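Local structure of cysteine protease (Xylella fastidiosa, 3OIS) at residues L133-C139 and A176-T182; A84-Q88 and F100-R104; I107-E111 and Y120-M125. The protein is a papain-family protein that probably cleaves peptide bonds as a cysteine peptidase and that binds uridine-5'-diphosphate. All coordinates share one frame; numbering follows the deposited sequence.

Interaction 1 of 3, residues L133-C139 and A176-T182; sequences LHKLGVC and AQNYKIT. With UDP (uridine-5'-diphosphate), chain E.
The imidazole of His134 is met edge-on, close to its own plane: the carbonyl oxygen of Ile181 lies 3.4 Å from CD2, and UDP O1A lies on the CE1 side. This is the helical part of the papain fold, where the C-terminal end of helix 126-135 is gripped by the loop that leads into strand 183-186, beside the UDP pocket. A water, also at the edge of the imidazole, joins His134 NE2 to Thr182 O, to which it donates. The other flat group, the ring of Tyr179, carries Asn178 CB over the centre of one face, while Val138 O approaches obliquely, 3.1 Å from CD2; beyond the two segments, Phe100 makes an edge-to-face pair with it. Leu133 O takes the main bond across, from Ile181 N at 2.9 Å, with the donor well above the carbonyl plane. Gly137 leaves the helix with positive phi (83°), a conformation that comes easily to glycine, and its bare CA lies 3.2 Å from Ala176 O. Ala176, small enough to sit against the turn, brings its CB 3.4 Å from Cys139 N. Ile181 suits the inner side of the loop: its CG1, tucked between its own N and carbonyl carbon (chi1 68°), rests 3.6 Å from His134 CA. At the outer side, the long aliphatic chain of Lys180 runs alongside the helix end, with CD near His134 O. Lys135 bends once, at chi2 (-64°), and then runs straight to the nucleotide, where its NZ spans both phosphates, donating to UDP O1A and to UDP O3B at 3.0 Å each.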
loop_
_atom_site.group_PDB
_atom_site.type_symbol
_atom_site.label_atom_id
_atom_site.label_comp_id
_atom_site.label_asym_id
_atom_site.label_seq_id
_atom_site.Cartn_x
_atom_site.Cartn_y
_atom_site.Cartn_z
ATOM N N LEU A 133 -8.416 -0.633 -9.628
ATOM C CA LEU A 133 -7.556 -0.053 -10.675
ATOM C C LEU A 133 -7.712 -0.670 -12.054
ATOM O O LEU A 133 -7.504 0.062 -13.038
ATOM C CB LEU A 133 -6.105 -0.077 -10.228
ATOM C CG LEU A 133 -5.834 0.790 -9.015
ATOM C CD1 LEU A 133 -4.317 0.581 -8.498
ATOM C CD2 LEU A 133 -6.121 2.258 -9.250
ATOM N N HIS A 134 -7.967 -1.975 -12.115
ATOM C CA HIS A 134 -8.055 -2.712 -13.383
ATOM C C HIS A 134 -9.374 -2.419 -14.105
ATOM O O HIS A 134 -9.375 -2.165 -15.312
ATOM C CB HIS A 134 -7.951 -4.199 -13.135
ATOM C CG HIS A 134 -7.808 -5.015 -14.388
ATOM N ND1 HIS A 134 -8.192 -6.346 -14.473
ATOM C CD2 HIS A 134 -7.302 -4.683 -15.606
ATOM C CE1 HIS A 134 -7.920 -6.802 -15.689
ATOM N NE2 HIS A 134 -7.391 -5.816 -16.405
ATOM N N LYS A 135 -10.478 -2.477 -13.363
ATOM C CA LYS A 135 -11.815 -2.342 -13.933
ATOM C C LYS A 135 -12.380 -0.926 -13.961
ATOM O O LYS A 135 -13.143 -0.596 -14.893
ATOM C CB LYS A 135 -12.795 -3.208 -13.132
ATOM C CG LYS A 135 -12.423 -4.659 -13.107
ATOM C CD LYS A 135 -12.450 -5.343 -14.471
ATOM C CE LYS A 135 -12.074 -6.812 -14.326
ATOM N NZ LYS A 135 -12.056 -7.508 -15.626
ATOM N N LEU A 136 -12.035 -0.068 -12.979
ATOM C CA LEU A 136 -12.562 1.283 -12.867
ATOM C C LEU A 136 -11.471 2.325 -13.135
ATOM O O LEU A 136 -11.767 3.418 -13.526
ATOM C CB LEU A 136 -13.139 1.513 -11.478
ATOM C CG LEU A 136 -14.133 0.438 -11.016
ATOM C CD1 LEU A 136 -14.840 0.827 -9.719
ATOM C CD2 LEU A 136 -15.153 0.112 -12.130
ATOM N N GLY A 137 -10.192 1.997 -12.834
ATOM C CA GLY A 137 -9.168 3.058 -12.880
ATOM C C GLY A 137 -9.130 3.870 -11.590
ATOM O O GLY A 137 -9.459 3.333 -10.452
ATOM N N VAL A 138 -8.699 5.109 -11.691
ATOM C CA VAL A 138 -8.688 6.050 -10.568
ATOM C C VAL A 138 -8.627 7.459 -11.126
ATOM O O VAL A 138 -7.889 7.716 -12.114
ATOM C CB VAL A 138 -7.478 5.795 -9.590
ATOM C CG1 VAL A 138 -6.089 5.723 -10.366
ATOM C CG2 VAL A 138 -7.475 6.782 -8.429
ATOM N N CYS A 139 -9.412 8.351 -10.541
ATOM C CA CYS A 139 -9.401 9.778 -10.985
ATOM C C CYS A 139 -8.354 10.559 -10.195
ATOM O O CYS A 139 -7.863 10.112 -9.164
ATOM C CB CYS A 139 -10.786 10.395 -10.809
ATOM S SG CYS A 139 -11.389 10.487 -9.120
ATOM N N ALA A 176 -11.913 8.424 -14.200
ATOM C CA ALA A 176 -11.045 7.368 -13.695
ATOM C C ALA A 176 -10.707 6.327 -14.738
ATOM O O ALA A 176 -9.631 5.704 -14.692
ATOM C CB ALA A 176 -11.731 6.698 -12.479
ATOM N N GLN A 177 -11.635 6.086 -15.679
ATOM C CA GLN A 177 -11.446 5.124 -16.784
ATOM C C GLN A 177 -10.238 5.406 -17.648
ATOM O O GLN A 177 -9.750 4.514 -18.331
ATOM C CB GLN A 177 -12.647 5.067 -17.736
ATOM C CG GLN A 177 -13.906 4.448 -17.127
ATOM C CD GLN A 177 -13.915 2.946 -17.220
ATOM O OE1 GLN A 177 -13.671 2.339 -18.287
ATOM N NE2 GLN A 177 -14.234 2.311 -16.101
ATOM N N ASN A 178 -9.767 6.640 -17.632
ATOM C CA ASN A 178 -8.574 6.988 -18.439
ATOM C C ASN A 178 -7.260 6.501 -17.852
ATOM O O ASN A 178 -6.199 6.568 -18.505
ATOM C CB ASN A 178 -8.522 8.480 -18.622
ATOM C CG ASN A 178 -9.621 8.950 -19.534
ATOM O OD1 ASN A 178 -10.031 8.223 -20.456
ATOM N ND2 ASN A 178 -10.151 10.124 -19.256
ATOM N N TYR A 179 -7.323 5.992 -16.606
ATOM C CA TYR A 179 -6.143 5.624 -15.868
ATOM C C TYR A 179 -6.126 4.131 -15.389
ATOM O O TYR A 179 -5.390 3.798 -14.524
ATOM C CB TYR A 179 -6.002 6.582 -14.674
ATOM C CG TYR A 179 -6.030 8.015 -15.183
ATOM C CD1 TYR A 179 -4.953 8.519 -15.929
ATOM C CD2 TYR A 179 -7.110 8.838 -14.919
ATOM C CE1 TYR A 179 -4.961 9.835 -16.424
ATOM C CE2 TYR A 179 -7.138 10.209 -15.383
ATOM C CZ TYR A 179 -6.040 10.660 -16.165
ATOM O OH TYR A 179 -6.025 11.938 -16.696
ATOM N N LYS A 180 -6.931 3.263 -15.988
ATOM C CA LYS A 180 -6.927 1.819 -15.625
ATOM C C LYS A 180 -5.603 1.224 -15.812
ATOM O O LYS A 180 -4.894 1.502 -16.814
ATOM C CB LYS A 180 -7.886 1.053 -16.524
ATOM C CG LYS A 180 -9.323 1.612 -16.435
ATOM C CD LYS A 180 -10.280 0.602 -16.944
ATOM C CE LYS A 180 -10.492 0.611 -18.451
ATOM N NZ LYS A 180 -11.985 0.335 -18.796
ATOM N N ILE A 181 -5.258 0.289 -14.927
ATOM C CA ILE A 181 -4.135 -0.584 -15.172
ATOM C C ILE A 181 -4.495 -1.664 -16.216
ATOM O O ILE A 181 -5.685 -1.871 -16.520
ATOM C CB ILE A 181 -3.509 -1.243 -13.831
ATOM C CG1 ILE A 181 -4.467 -2.251 -13.173
ATOM C CG2 ILE A 181 -3.020 -0.133 -12.862
ATOM C CD1 ILE A 181 -3.815 -3.030 -12.032
ATOM N N THR A 182 -3.478 -2.308 -16.799
ATOM C CA THR A 182 -3.763 -3.446 -17.721
ATOM C C THR A 182 -3.459 -4.869 -17.193
ATOM O O THR A 182 -4.014 -5.867 -17.680
ATOM C CB THR A 182 -3.161 -3.230 -19.135
ATOM O OG1 THR A 182 -1.750 -3.224 -19.003
ATOM C CG2 THR A 182 -3.640 -1.870 -19.699
HETATM N N1 UDP E . -5.817 -11.808 -12.831
HETATM C C2 UDP E . -4.548 -11.481 -12.441
HETATM N N3 UDP E . -3.900 -10.454 -13.116
HETATM C C4 UDP E . -4.504 -9.784 -14.131
HETATM C C5 UDP E . -5.792 -10.139 -14.571
HETATM C C6 UDP E . -6.469 -11.100 -13.807
HETATM O O2 UDP E . -3.982 -12.024 -11.545
HETATM O O4 UDP E . -3.792 -8.924 -14.744
HETATM C "C1'" UDP E . -6.418 -13.007 -12.150
HETATM C "C2'" UDP E . -6.862 -12.754 -10.725
HETATM O "O2'" UDP E . -6.757 -14.021 -10.077
HETATM C "C3'" UDP E . -8.282 -12.432 -10.980
HETATM C "C4'" UDP E . -8.668 -13.468 -12.060
HETATM O "O4'" UDP E . -7.510 -13.528 -12.920
HETATM O "O3'" UDP E . -8.994 -12.714 -9.777
HETATM C "C5'" UDP E . -9.947 -13.046 -12.776
HETATM O "O5'" UDP E . -9.666 -11.810 -13.430
HETATM P PA UDP E . -10.516 -11.212 -14.553
HETATM O O1A UDP E . -10.272 -9.771 -14.781
HETATM O O2A UDP E . -10.478 -12.070 -15.770
HETATM O O3A UDP E . -11.974 -11.397 -13.848
HETATM P PB UDP E . -13.457 -10.820 -14.134
HETATM O O1B UDP E . -14.351 -11.971 -14.186
HETATM O O2B UDP E . -13.679 -9.907 -13.042
HETATM O O3B UDP E . -13.555 -10.054 -15.418
HETATM O O HOH W 1 -6.411 -6.108 -19.068
HETATM O O HOH W 2 -14.512 4.214 -13.346
#

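Interaction 2 of 3, residues A84-Q88 and F100-R104; sequences AAAIQ and FIPSR
Ala84 begins the contact with its methyl group, which faces the loop: CB touches Arg104 CG at 3.6 Å and lies near Pro102 CB. A residue this small lets the loop come close to the helix backbone. Ala84 O accepts the helical bond from Gln88 N, and Pro102 CG lies 3.2 Å from that same oxygen. One turn further on, Ile87 offers its gamma methyl: CG2 meets Pro102 CG at 3.7 Å, while the arm through CG1 leads away from the loop. Proline fits between these two residues because its ring is compact and apolar and its nitrogen has no proton needing a partner.

Gln88 reaches furthest. With CG swung opposite its own nitrogen (chi1 -172°) and an extended chain beyond, its amide is laid along the backbone of Phe100 and Ile101. OE1 lies 3.4 Å from Ile101 CA and 3.5 Å from Pro102 CD, and the side chain crosses the proline ring at about a right angle. No hydrogen bond joins the two segments; the amide is instead held from both ends by others, OE1 by Tyr70 OH and NE2 by Glu99 OE2, which fixes its rotation. Arg104 similarly uses only its aliphatic part here, its guanidinium forming a salt bridge with Glu141.

Directly after the proline, Ser103 caps helix 104-114 through Phe106 N. The helix and the loop folded back over it lie in the helical domain of the papain fold, where helix 78-93 probably corresponds to the family's central helix.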
loop_
_atom_site.group_PDB
_atom_site.type_symbol
_atom_site.label_atom_id
_atom_site.label_comp_id
_atom_site.label_asym_id
_atom_site.label_seq_id
_atom_site.Cartn_x
_atom_site.Cartn_y
_atom_site.Cartn_z
ATOM N N ALA A 84 -2.101 4.090 -4.748
ATOM C CA ALA A 84 -2.040 5.461 -5.351
ATOM C C ALA A 84 -0.611 5.759 -5.743
ATOM O O ALA A 84 -0.376 6.266 -6.874
ATOM C CB ALA A 84 -2.534 6.516 -4.385
ATOM N N ALA A 85 0.326 5.424 -4.857
ATOM C CA ALA A 85 1.761 5.694 -5.116
ATOM C C ALA A 85 2.299 4.798 -6.256
ATOM O O ALA A 85 3.124 5.241 -7.093
ATOM C CB ALA A 85 2.618 5.584 -3.786
ATOM N N ALA A 86 1.913 3.510 -6.320
ATOM C CA ALA A 86 2.355 2.653 -7.406
ATOM C C ALA A 86 1.907 3.272 -8.729
ATOM O O ALA A 86 2.713 3.277 -9.683
ATOM C CB ALA A 86 1.751 1.226 -7.234
ATOM N N ILE A 87 0.640 3.755 -8.799
ATOM C CA ILE A 87 0.064 4.423 -10.002
ATOM C C ILE A 87 0.852 5.710 -10.306
ATOM O O ILE A 87 1.227 5.919 -11.461
ATOM C CB ILE A 87 -1.382 4.813 -9.795
ATOM C CG1 ILE A 87 -2.230 3.545 -9.819
ATOM C CG2 ILE A 87 -1.844 5.697 -10.975
ATOM C CD1 ILE A 87 -2.284 2.821 -11.220
ATOM N N GLN A 88 1.127 6.532 -9.288
ATOM C CA GLN A 88 1.851 7.795 -9.498
ATOM C C GLN A 88 3.247 7.516 -9.983
ATOM O O GLN A 88 3.692 8.198 -10.943
ATOM C CB GLN A 88 1.853 8.650 -8.230
ATOM C CG GLN A 88 2.408 10.019 -8.484
ATOM C CD GLN A 88 2.029 11.004 -7.412
ATOM O OE1 GLN A 88 1.204 10.713 -6.515
ATOM N NE2 GLN A 88 2.686 12.202 -7.450
ATOM N N PHE A 100 -0.238 13.813 -11.265
ATOM C CA PHE A 100 -1.218 14.132 -10.220
ATOM C C PHE A 100 -1.148 13.057 -9.153
ATOM O O PHE A 100 -0.695 11.961 -9.447
ATOM C CB PHE A 100 -2.670 14.251 -10.779
ATOM C CG PHE A 100 -3.135 13.011 -11.519
ATOM C CD1 PHE A 100 -3.016 12.928 -12.879
ATOM C CD2 PHE A 100 -3.645 11.905 -10.830
ATOM C CE1 PHE A 100 -3.421 11.774 -13.581
ATOM C CE2 PHE A 100 -4.063 10.735 -11.525
ATOM C CZ PHE A 100 -3.928 10.665 -12.898
ATOM N N ILE A 101 -1.597 13.376 -7.941
ATOM C CA ILE A 101 -1.772 12.347 -6.902
ATOM C C ILE A 101 -3.109 11.646 -7.255
ATOM O O ILE A 101 -4.112 12.322 -7.422
ATOM C CB ILE A 101 -1.880 12.978 -5.527
ATOM C CG1 ILE A 101 -0.500 13.552 -5.097
ATOM C CG2 ILE A 101 -2.212 11.897 -4.479
ATOM C CD1 ILE A 101 -0.582 14.447 -3.797
ATOM N N PRO A 102 -3.087 10.309 -7.419
ATOM C CA PRO A 102 -4.360 9.596 -7.675
ATOM C C PRO A 102 -5.293 9.685 -6.459
ATOM O O PRO A 102 -4.812 9.722 -5.298
ATOM C CB PRO A 102 -3.932 8.134 -7.900
ATOM C CG PRO A 102 -2.481 8.227 -8.312
ATOM C CD PRO A 102 -1.922 9.397 -7.561
ATOM N N SER A 103 -6.597 9.800 -6.717
ATOM C CA SER A 103 -7.607 9.833 -5.623
ATOM C C SER A 103 -7.659 8.581 -4.732
ATOM O O SER A 103 -8.230 7.554 -5.118
ATOM C CB SER A 103 -9.020 10.082 -6.171
ATOM O OG SER A 103 -9.883 10.087 -5.060
ATOM N N ARG A 104 -7.115 8.711 -3.527
ATOM C CA ARG A 104 -7.054 7.584 -2.562
ATOM C C ARG A 104 -8.437 7.214 -2.082
ATOM O O ARG A 104 -8.739 6.020 -1.938
ATOM C CB ARG A 104 -6.174 7.984 -1.396
ATOM C CG ARG A 104 -4.641 7.967 -1.848
ATOM C CD ARG A 104 -3.780 8.688 -0.787
ATOM N NE ARG A 104 -4.055 10.128 -0.645
ATOM C CZ ARG A 104 -3.846 10.886 0.442
ATOM N NH1 ARG A 104 -3.396 10.373 1.592
ATOM N NH2 ARG A 104 -4.159 12.229 0.358
#

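Interaction 3 of 3, residues I107-E111 and Y120-M125; sequences IYYNE and YDSGAM
Two hydrogen bonds meet at the hydroxyl of Tyr108. It donates to Asp121 OD1 at 2.6 Å and accepts from Gly123 N at 2.9 Å, the latter with an N-H...O angle of 153°. Tyrosine suits the place because it is long enough to span from the helix to the loop and can use its oxygen in both senses. Its ring, swung opposite the backbone nitrogen (chi1 -171°), points this oxygen into the bend of the loop. The carboxylate is turned 77° from the ring plane and is met on its anti side. Asp121 OD1 also accepts from Gly76 N, so this one oxygen links three parts of the chain.

Within the loop, Asp121 is the centre of an inverse gamma turn, and Ser122 OG donates to Gly123 O at 2.9 Å. Gly123 has positive phi, a conformation that glycine readily adopts.

The van der Waals contacts centre on Ala124. Its methyl faces the helix and packs against the Glu111 side chain, with CB 3.7 Å from Glu111 CB and 3.4 Å from Glu111 CD, so that the carboxylate lies against the methyl. CE1 of Tyr108 sits more loosely beside the same group. A small residue allows the extended backbone to pass close to the helix. The polar end of Glu111 is engaged elsewhere, with OE2 bonded to Thr79 OG1 on helix 78-93.

Ala124 pairs by its backbone with Gly34 and Ile36, and Met125 takes the N-cap position of the next helix. The contact thus belongs to the connection between helix 104-114 and helix 126-135 in the helical domain of the papain fold, stitched here into a short parallel two-stranded sheet.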
loop_
_atom_site.group_PDB
_atom_site.type_symbol
_atom_site.label_atom_id
_atom_site.label_comp_id
_atom_site.label_asym_id
_atom_site.label_seq_id
_atom_site.Cartn_x
_atom_site.Cartn_y
_atom_site.Cartn_z
ATOM N N ILE A 107 -10.222 5.043 -4.643
ATOM C CA ILE A 107 -9.833 3.648 -4.524
ATOM C C ILE A 107 -10.525 3.026 -3.316
ATOM O O ILE A 107 -11.088 1.955 -3.460
ATOM C CB ILE A 107 -8.324 3.438 -4.500
ATOM C CG1 ILE A 107 -7.667 3.929 -5.829
ATOM C CG2 ILE A 107 -7.874 1.947 -4.231
ATOM C CD1 ILE A 107 -6.221 4.120 -5.619
ATOM N N TYR A 108 -10.427 3.672 -2.170
ATOM C CA TYR A 108 -10.906 3.090 -0.886
ATOM C C TYR A 108 -12.430 2.887 -0.925
ATOM O O TYR A 108 -12.932 1.913 -0.398
ATOM C CB TYR A 108 -10.439 3.947 0.314
ATOM C CG TYR A 108 -10.698 3.320 1.695
ATOM C CD1 TYR A 108 -10.449 1.924 1.910
ATOM C CD2 TYR A 108 -11.076 4.134 2.775
ATOM C CE1 TYR A 108 -10.639 1.374 3.209
ATOM C CE2 TYR A 108 -11.340 3.595 4.056
ATOM C CZ TYR A 108 -11.124 2.197 4.234
ATOM O OH TYR A 108 -11.318 1.725 5.494
ATOM N N TYR A 109 -13.174 3.812 -1.536
ATOM C CA TYR A 109 -14.643 3.678 -1.586
ATOM C C TYR A 109 -14.983 2.437 -2.429
ATOM O O TYR A 109 -15.738 1.522 -1.992
ATOM C CB TYR A 109 -15.274 4.978 -2.174
ATOM C CG TYR A 109 -16.765 4.863 -2.265
ATOM C CD1 TYR A 109 -17.531 5.358 -1.261
ATOM C CD2 TYR A 109 -17.383 4.232 -3.335
ATOM C CE1 TYR A 109 -18.919 5.201 -1.285
ATOM C CE2 TYR A 109 -18.819 4.130 -3.378
ATOM C CZ TYR A 109 -19.511 4.587 -2.385
ATOM O OH TYR A 109 -20.847 4.476 -2.493
ATOM N N ASN A 110 -14.355 2.308 -3.606
ATOM C CA ASN A 110 -14.645 1.205 -4.423
ATOM C C ASN A 110 -14.149 -0.127 -3.888
ATOM O O ASN A 110 -14.799 -1.148 -4.109
ATOM C CB ASN A 110 -14.199 1.520 -5.866
ATOM C CG ASN A 110 -15.121 2.592 -6.486
ATOM O OD1 ASN A 110 -16.297 2.370 -6.663
ATOM N ND2 ASN A 110 -14.574 3.758 -6.757
ATOM N N GLU A 111 -13.028 -0.150 -3.161
ATOM C CA GLU A 111 -12.622 -1.410 -2.526
ATOM C C GLU A 111 -13.732 -1.907 -1.592
ATOM O O GLU A 111 -13.999 -3.068 -1.570
ATOM C CB GLU A 111 -11.370 -1.225 -1.645
ATOM C CG GLU A 111 -10.120 -0.995 -2.430
ATOM C CD GLU A 111 -8.936 -0.560 -1.565
ATOM O OE1 GLU A 111 -9.085 0.329 -0.725
ATOM O OE2 GLU A 111 -7.865 -1.222 -1.726
ATOM N N TYR A 120 -18.283 2.068 6.828
ATOM C CA TYR A 120 -17.460 1.680 7.957
ATOM C C TYR A 120 -15.963 1.731 7.556
ATOM O O TYR A 120 -15.664 1.573 6.350
ATOM C CB TYR A 120 -17.932 0.246 8.292
ATOM C CG TYR A 120 -19.426 0.283 8.664
ATOM C CD1 TYR A 120 -19.806 0.535 9.994
ATOM C CD2 TYR A 120 -20.432 0.093 7.690
ATOM C CE1 TYR A 120 -21.172 0.615 10.360
ATOM C CE2 TYR A 120 -21.795 0.173 8.038
ATOM C CZ TYR A 120 -22.151 0.455 9.366
ATOM O OH TYR A 120 -23.463 0.537 9.735
ATOM N N ASP A 121 -15.055 1.895 8.511
ATOM C CA ASP A 121 -13.640 1.987 8.169
ATOM C C ASP A 121 -13.131 0.530 8.243
ATOM O O ASP A 121 -12.409 0.110 9.168
ATOM C CB ASP A 121 -12.957 2.910 9.197
ATOM C CG ASP A 121 -11.595 3.353 8.759
ATOM O OD1 ASP A 121 -11.267 3.204 7.575
ATOM O OD2 ASP A 121 -10.849 3.853 9.648
ATOM N N SER A 122 -13.445 -0.266 7.222
ATOM C CA SER A 122 -13.208 -1.665 7.302
ATOM C C SER A 122 -11.805 -2.038 6.894
ATOM O O SER A 122 -11.396 -3.176 7.090
ATOM C CB SER A 122 -14.223 -2.381 6.411
ATOM O OG SER A 122 -14.019 -1.922 5.072
ATOM N N GLY A 123 -11.076 -1.118 6.235
ATOM C CA GLY A 123 -9.820 -1.531 5.563
ATOM C C GLY A 123 -10.196 -2.321 4.272
ATOM O O GLY A 123 -11.377 -2.266 3.844
ATOM N N ALA A 124 -9.215 -2.959 3.651
ATOM C CA ALA A 124 -9.396 -3.586 2.355
ATOM C C ALA A 124 -8.258 -4.571 2.049
ATOM O O ALA A 124 -7.141 -4.483 2.639
ATOM C CB ALA A 124 -9.465 -2.438 1.245
ATOM N N MET A 125 -8.531 -5.492 1.121
ATOM C CA MET A 125 -7.516 -6.383 0.602
ATOM C C MET A 125 -6.849 -5.652 -0.561
ATOM O O MET A 125 -7.501 -4.966 -1.346
ATOM C CB MET A 125 -8.163 -7.680 0.081
ATOM C CG MET A 125 -8.831 -8.473 1.207
ATOM S SD MET A 125 -9.690 -9.897 0.366
ATOM C CE MET A 125 -10.299 -10.712 1.863
#

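The three contacts follow in series along the chain; none nests in or crosses another. Interaction 2 comes first, folding the loop after helix 78-93 back onto that helix and closing an interval of 11 residues. Interaction 3 then closes a connection of 8 residues, from within helix 104-114 to the approach to strand 124-125, after which helix 126-135 starts. Interaction 1 closes the largest interval, 36 residues, joining the end of helix 126-135 to the approach to strand 183-186. Interactions 1 and 2 also meet directly, through a probable Cys139 O to Ser103 N hydrogen bond, and Ile107 of interaction 3 packs on Val138 and Leu133, so the three helices form one body beside the UDP pocket.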